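Local coordinates for protein glutathione s-transferase S2 (Nilaparvata lugens, PDB 5H5L) that acts as a glutathione-requiring prostaglandin D synthase and, as a sigma-class glutathione S-transferase, probably conjugates glutathione to electrophilic substrates, at residues L149-E161 against I177-I190. Residues are numbered along the deposited sequence; the frame is centred on the assembly and turned at random.
Sequences LSWGDIYFISILE and IKALNDKVVNLPKI
Ile157 seats against Asn181 and Val184 where helix 151-161 crosses helix 177-185 nearly at a right angle (-102°), the axes 9.7 Å apart. The crossing lies in the buried core of the all-helical C-terminal domain of the glutathione transferase fold, and helix 151-161 opens with the N-capping box of this fold, Ser150 and Asp153. Ile157 is a knob in a hole formed by Leu180, Asn181, Val184 and Val185. Its CG1 stands beside its own backbone N (chi1 -64°), and the second bend (chi2 -50°) lays CD1 on the opposing backbone, 3.5 Å from Asn181 CA. The other branch, CG2, runs to 3.4 Å from Asn181 OD1 and also touches Val185 CG1. Around this knob, Phe156 presents the edge of its ring to Leu180 CD2, while Leu160 CD1 and Ile177 CG2 meet at 3.7 Å with their side chains at about a right angle. Just before the helix, Leu149 and Leu187 meet tip to tip; in its first turn Ile154 touches Ile190 CD1 through CG1 and CD1. Asp153 is buried, and Leu180 crosses it with both methyls close to OD1. Backbone N-H groups satisfy both carboxylate oxygens: Ser150 N donates to OD2 at 2.7 Å, on its anti side and somewhat out of the carboxylate plane, and Leu144 N bonds OD1. Asp153 N returns a weak bond to Ser150 OG. With an alanine at Asp153, Ser150 N and Leu144 N would probably lose their acceptor, and a gap is likely to open beside the Leu180 methyls. Glu161 forms a salt bridge through OE1 with Arg197; one water donates both to its OE2, at 2.9 Å, and to Asn181 OD1, at 3.1 Å.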
loop_
_atom_site.group_PDB
_atom_site.type_symbol
_atom_site.label_atom_id
_atom_site.label_comp_id
_atom_site.label_asym_id
_atom_site.label_seq_id
_atom_site.Cartn_x
_atom_site.Cartn_y
_atom_site.Cartn_z
ATOM N N LEU B 149 11.183 16.008 -7.283
ATOM C CA LEU B 149 11.254 14.613 -7.702
ATOM C C LEU B 149 11.268 13.674 -6.493
ATOM O O LEU B 149 12.014 13.887 -5.533
ATOM C CB LEU B 149 12.506 14.376 -8.538
ATOM C CG LEU B 149 12.626 12.963 -9.133
ATOM C CD1 LEU B 149 11.660 12.781 -10.288
ATOM C CD2 LEU B 149 14.013 12.678 -9.594
ATOM N N SER B 150 10.447 12.635 -6.544
ATOM C CA SER B 150 10.422 11.635 -5.493
ATOM C C SER B 150 10.443 10.231 -6.082
ATOM O O SER B 150 10.254 10.032 -7.284
ATOM C CB SER B 150 9.191 11.813 -4.594
ATOM O OG SER B 150 7.978 11.426 -5.230
ATOM N N TRP B 151 10.672 9.231 -5.197
ATOM C CA TRP B 151 10.514 7.836 -5.601
ATOM C C TRP B 151 9.097 7.593 -6.077
ATOM O O TRP B 151 8.858 6.734 -6.929
ATOM C CB TRP B 151 10.867 6.880 -4.426
ATOM C CG TRP B 151 9.888 6.954 -3.290
ATOM C CD1 TRP B 151 9.968 7.770 -2.186
ATOM C CD2 TRP B 151 8.686 6.201 -3.141
ATOM N NE1 TRP B 151 8.901 7.562 -1.368
ATOM C CE2 TRP B 151 8.097 6.605 -1.933
ATOM C CE3 TRP B 151 8.041 5.226 -3.921
ATOM C CZ2 TRP B 151 6.910 6.078 -1.480
ATOM C CZ3 TRP B 151 6.858 4.703 -3.477
ATOM C CH2 TRP B 151 6.286 5.131 -2.273
ATOM N N GLY B 152 8.147 8.361 -5.558
ATOM C CA GLY B 152 6.791 8.244 -6.025
ATOM C C GLY B 152 6.645 8.533 -7.515
ATOM O O GLY B 152 5.921 7.828 -8.227
ATOM N N ASP B 153 7.299 9.588 -7.996
ATOM C CA ASP B 153 7.263 9.884 -9.435
ATOM C C ASP B 153 7.781 8.705 -10.251
ATOM O O ASP B 153 7.218 8.343 -11.292
ATOM C CB ASP B 153 8.104 11.135 -9.733
ATOM C CG ASP B 153 7.619 12.365 -8.992
ATOM O OD1 ASP B 153 6.412 12.677 -9.087
ATOM O OD2 ASP B 153 8.436 12.996 -8.275
ATOM N N ILE B 154 8.860 8.094 -9.793
ATOM C CA ILE B 154 9.458 6.994 -10.520
ATOM C C ILE B 154 8.561 5.772 -10.497
ATOM O O ILE B 154 8.388 5.108 -11.512
ATOM C CB ILE B 154 10.853 6.759 -9.931
ATOM C CG1 ILE B 154 11.725 7.972 -10.326
ATOM C CG2 ILE B 154 11.466 5.483 -10.459
ATOM C CD1 ILE B 154 13.066 8.030 -9.647
ATOM N N TYR B 155 7.951 5.479 -9.354
ATOM C CA TYR B 155 7.020 4.365 -9.280
ATOM C C TYR B 155 5.829 4.599 -10.204
ATOM O O TYR B 155 5.439 3.720 -10.974
ATOM C CB TYR B 155 6.589 4.213 -7.817
ATOM C CG TYR B 155 5.786 2.991 -7.477
ATOM C CD1 TYR B 155 6.410 1.853 -6.970
ATOM C CD2 TYR B 155 4.398 2.986 -7.593
ATOM C CE1 TYR B 155 5.678 0.733 -6.606
ATOM C CE2 TYR B 155 3.667 1.870 -7.245
ATOM C CZ TYR B 155 4.328 0.744 -6.748
ATOM O OH TYR B 155 3.599 -0.364 -6.407
ATOM N N PHE B 156 5.260 5.798 -10.142
ATOM C CA PHE B 156 4.070 6.163 -10.916
ATOM C C PHE B 156 4.323 6.022 -12.424
ATOM O O PHE B 156 3.581 5.325 -13.139
ATOM C CB PHE B 156 3.715 7.591 -10.493
ATOM C CG PHE B 156 2.524 8.219 -11.171
ATOM C CD1 PHE B 156 1.250 7.707 -11.026
ATOM C CD2 PHE B 156 2.672 9.414 -11.845
ATOM C CE1 PHE B 156 0.147 8.360 -11.627
ATOM C CE2 PHE B 156 1.591 10.047 -12.409
ATOM C CZ PHE B 156 0.347 9.526 -12.303
ATOM N N ILE B 157 5.391 6.639 -12.911
ATOM C CA ILE B 157 5.697 6.658 -14.353
ATOM C C ILE B 157 6.105 5.285 -14.862
ATOM O O ILE B 157 5.699 4.868 -15.954
ATOM C CB ILE B 157 6.787 7.715 -14.647
ATOM C CG1 ILE B 157 6.309 9.116 -14.330
ATOM C CG2 ILE B 157 7.165 7.695 -16.125
ATOM C CD1 ILE B 157 4.955 9.443 -14.944
ATOM N N SER B 158 6.887 4.531 -14.080
ATOM C CA SER B 158 7.285 3.212 -14.558
ATOM C C SER B 158 6.073 2.323 -14.750
ATOM O O SER B 158 6.003 1.568 -15.726
ATOM C CB SER B 158 8.293 2.572 -13.594
ATOM O OG SER B 158 7.654 2.246 -12.378
ATOM N N ILE B 159 5.079 2.421 -13.850
ATOM C CA ILE B 159 3.892 1.594 -13.978
ATOM C C ILE B 159 2.950 2.149 -15.049
ATOM O O ILE B 159 2.346 1.381 -15.800
ATOM C CB ILE B 159 3.222 1.444 -12.595
ATOM C CG1 ILE B 159 4.137 0.564 -11.711
ATOM C CG2 ILE B 159 1.847 0.842 -12.702
ATOM C CD1 ILE B 159 3.714 0.419 -10.290
ATOM N N LEU B 160 2.816 3.472 -15.167
ATOM C CA LEU B 160 1.985 4.026 -16.246
ATOM C C LEU B 160 2.517 3.633 -17.624
ATOM O O LEU B 160 1.740 3.389 -18.556
ATOM C CB LEU B 160 1.907 5.545 -16.141
ATOM C CG LEU B 160 1.037 6.115 -15.036
ATOM C CD1 LEU B 160 0.962 7.601 -15.168
ATOM C CD2 LEU B 160 -0.365 5.529 -15.035
ATOM N N GLU B 161 3.838 3.574 -17.770
ATOM C CA GLU B 161 4.436 3.130 -19.023
ATOM C C GLU B 161 3.925 1.748 -19.398
ATOM O O GLU B 161 3.590 1.484 -20.554
ATOM C CB GLU B 161 5.959 3.151 -18.874
ATOM C CG GLU B 161 6.717 2.290 -19.849
ATOM C CD GLU B 161 8.202 2.480 -19.692
ATOM O OE1 GLU B 161 8.884 1.531 -19.256
ATOM O OE2 GLU B 161 8.675 3.602 -19.963
ATOM N N ILE B 177 0.422 14.856 -16.322
ATOM C CA ILE B 177 0.943 13.490 -16.227
ATOM C C ILE B 177 1.975 13.243 -17.316
ATOM O O ILE B 177 3.073 12.749 -17.052
ATOM C CB ILE B 177 -0.203 12.466 -16.286
ATOM C CG1 ILE B 177 -1.144 12.667 -15.113
ATOM C CG2 ILE B 177 0.343 11.060 -16.297
ATOM C CD1 ILE B 177 -2.384 11.705 -15.178
ATOM N N LYS B 178 1.646 13.597 -18.561
ATOM C CA LYS B 178 2.563 13.337 -19.669
ATOM C C LYS B 178 3.868 14.122 -19.519
ATOM O O LYS B 178 4.944 13.624 -19.878
ATOM C CB LYS B 178 1.874 13.675 -20.992
ATOM C CG LYS B 178 2.758 13.547 -22.218
ATOM C CD LYS B 178 3.118 12.102 -22.487
ATOM C CE LYS B 178 4.014 11.990 -23.718
ATOM N NZ LYS B 178 4.565 10.621 -23.870
ATOM N N ALA B 179 3.784 15.355 -19.009
ATOM C CA ALA B 179 4.972 16.160 -18.711
ATOM C C ALA B 179 5.859 15.520 -17.627
ATOM O O ALA B 179 7.091 15.574 -17.707
ATOM C CB ALA B 179 4.535 17.530 -18.244
ATOM N N LEU B 180 5.254 14.980 -16.563
ATOM C CA LEU B 180 6.059 14.243 -15.578
ATOM C C LEU B 180 6.660 12.991 -16.201
ATOM O O LEU B 180 7.815 12.641 -15.937
ATOM C CB LEU B 180 5.180 13.893 -14.391
ATOM C CG LEU B 180 5.794 13.117 -13.229
ATOM C CD1 LEU B 180 6.970 13.881 -12.608
ATOM C CD2 LEU B 180 4.700 12.813 -12.247
ATOM N N ASN B 181 5.886 12.313 -17.047
ATOM C CA ASN B 181 6.387 11.126 -17.719
ATOM C C ASN B 181 7.646 11.431 -18.499
ATOM O O ASN B 181 8.631 10.681 -18.429
ATOM C CB ASN B 181 5.347 10.555 -18.672
ATOM C CG ASN B 181 5.934 9.478 -19.559
ATOM O OD1 ASN B 181 5.857 8.286 -19.240
ATOM N ND2 ASN B 181 6.587 9.890 -20.649
ATOM N N ASP B 182 7.615 12.504 -19.297
ATOM C CA ASP B 182 8.762 12.809 -20.150
ATOM C C ASP B 182 9.970 13.184 -19.314
ATOM O O ASP B 182 11.102 12.845 -19.660
ATOM C CB ASP B 182 8.417 13.941 -21.119
ATOM C CG ASP B 182 7.275 13.576 -22.052
ATOM O OD1 ASP B 182 6.994 12.362 -22.235
ATOM O OD2 ASP B 182 6.650 14.503 -22.604
ATOM N N LYS B 183 9.737 13.852 -18.195
ATOM C CA LYS B 183 10.815 14.251 -17.295
ATOM C C LYS B 183 11.483 13.037 -16.650
ATOM O O LYS B 183 12.710 12.973 -16.549
ATOM C CB LYS B 183 10.225 15.197 -16.256
ATOM C CG LYS B 183 11.098 15.643 -15.159
ATOM C CD LYS B 183 10.651 17.015 -14.650
ATOM C CE LYS B 183 9.167 17.101 -14.299
ATOM N NZ LYS B 183 8.720 18.521 -14.053
ATOM N N VAL B 184 10.705 12.046 -16.239
ATOM C CA VAL B 184 11.291 10.923 -15.516
ATOM C C VAL B 184 12.062 10.039 -16.472
ATOM O O VAL B 184 13.195 9.639 -16.191
ATOM C CB VAL B 184 10.209 10.129 -14.761
ATOM C CG1 VAL B 184 10.767 8.787 -14.333
ATOM C CG2 VAL B 184 9.730 10.929 -13.531
ATOM N N VAL B 185 11.479 9.729 -17.624
ATOM C CA VAL B 185 12.165 8.806 -18.521
ATOM C C VAL B 185 13.416 9.400 -19.138
ATOM O O VAL B 185 14.171 8.656 -19.789
ATOM C CB VAL B 185 11.277 8.290 -19.663
ATOM C CG1 VAL B 185 10.052 7.658 -19.099
ATOM C CG2 VAL B 185 10.928 9.435 -20.657
ATOM N N ASN B 186 13.671 10.698 -18.923
ATOM C CA ASN B 186 14.886 11.346 -19.393
ATOM C C ASN B 186 15.894 11.607 -18.292
ATOM O O ASN B 186 16.976 12.130 -18.575
ATOM C CB ASN B 186 14.545 12.656 -20.111
ATOM C CG ASN B 186 14.118 12.407 -21.553
ATOM O OD1 ASN B 186 14.925 11.973 -22.382
ATOM N ND2 ASN B 186 12.833 12.628 -21.846
ATOM N N LEU B 187 15.589 11.244 -17.055
ATOM C CA LEU B 187 16.636 11.162 -16.050
ATOM C C LEU B 187 17.732 10.253 -16.594
ATOM O O LEU B 187 17.424 9.169 -17.113
ATOM C CB LEU B 187 16.074 10.638 -14.722
ATOM C CG LEU B 187 15.049 11.603 -14.106
ATOM C CD1 LEU B 187 14.223 10.995 -12.909
ATOM C CD2 LEU B 187 15.747 12.883 -13.674
ATOM N N PRO B 188 19.000 10.673 -16.560
ATOM C CA PRO B 188 20.028 9.968 -17.349
ATOM C C PRO B 188 20.094 8.484 -17.052
ATOM O O PRO B 188 20.108 7.653 -17.972
ATOM C CB PRO B 188 21.317 10.696 -16.952
ATOM C CG PRO B 188 20.900 12.006 -16.498
ATOM C CD PRO B 188 19.534 11.889 -15.924
ATOM N N LYS B 189 20.108 8.118 -15.775
ATOM C CA LYS B 189 20.243 6.706 -15.459
ATOM C C LYS B 189 18.978 5.951 -15.802
ATOM O O LYS B 189 19.042 4.799 -16.246
ATOM C CB LYS B 189 20.646 6.548 -14.004
ATOM C CG LYS B 189 22.030 7.190 -13.745
ATOM C CD LYS B 189 22.287 7.540 -12.288
ATOM C CE LYS B 189 21.172 8.454 -11.728
ATOM N NZ LYS B 189 21.629 9.590 -10.864
ATOM N N ILE B 190 17.818 6.584 -15.679
ATOM C CA ILE B 190 16.613 5.875 -16.088
ATOM C C ILE B 190 16.590 5.737 -17.606
ATOM O O ILE B 190 16.317 4.657 -18.150
ATOM C CB ILE B 190 15.372 6.583 -15.509
ATOM C CG1 ILE B 190 15.402 6.418 -13.957
ATOM C CG2 ILE B 190 14.119 6.011 -16.130
ATOM C CD1 ILE B 190 14.297 7.132 -13.188
HETATM O O HOH W 1 7.056 5.901 -20.738
#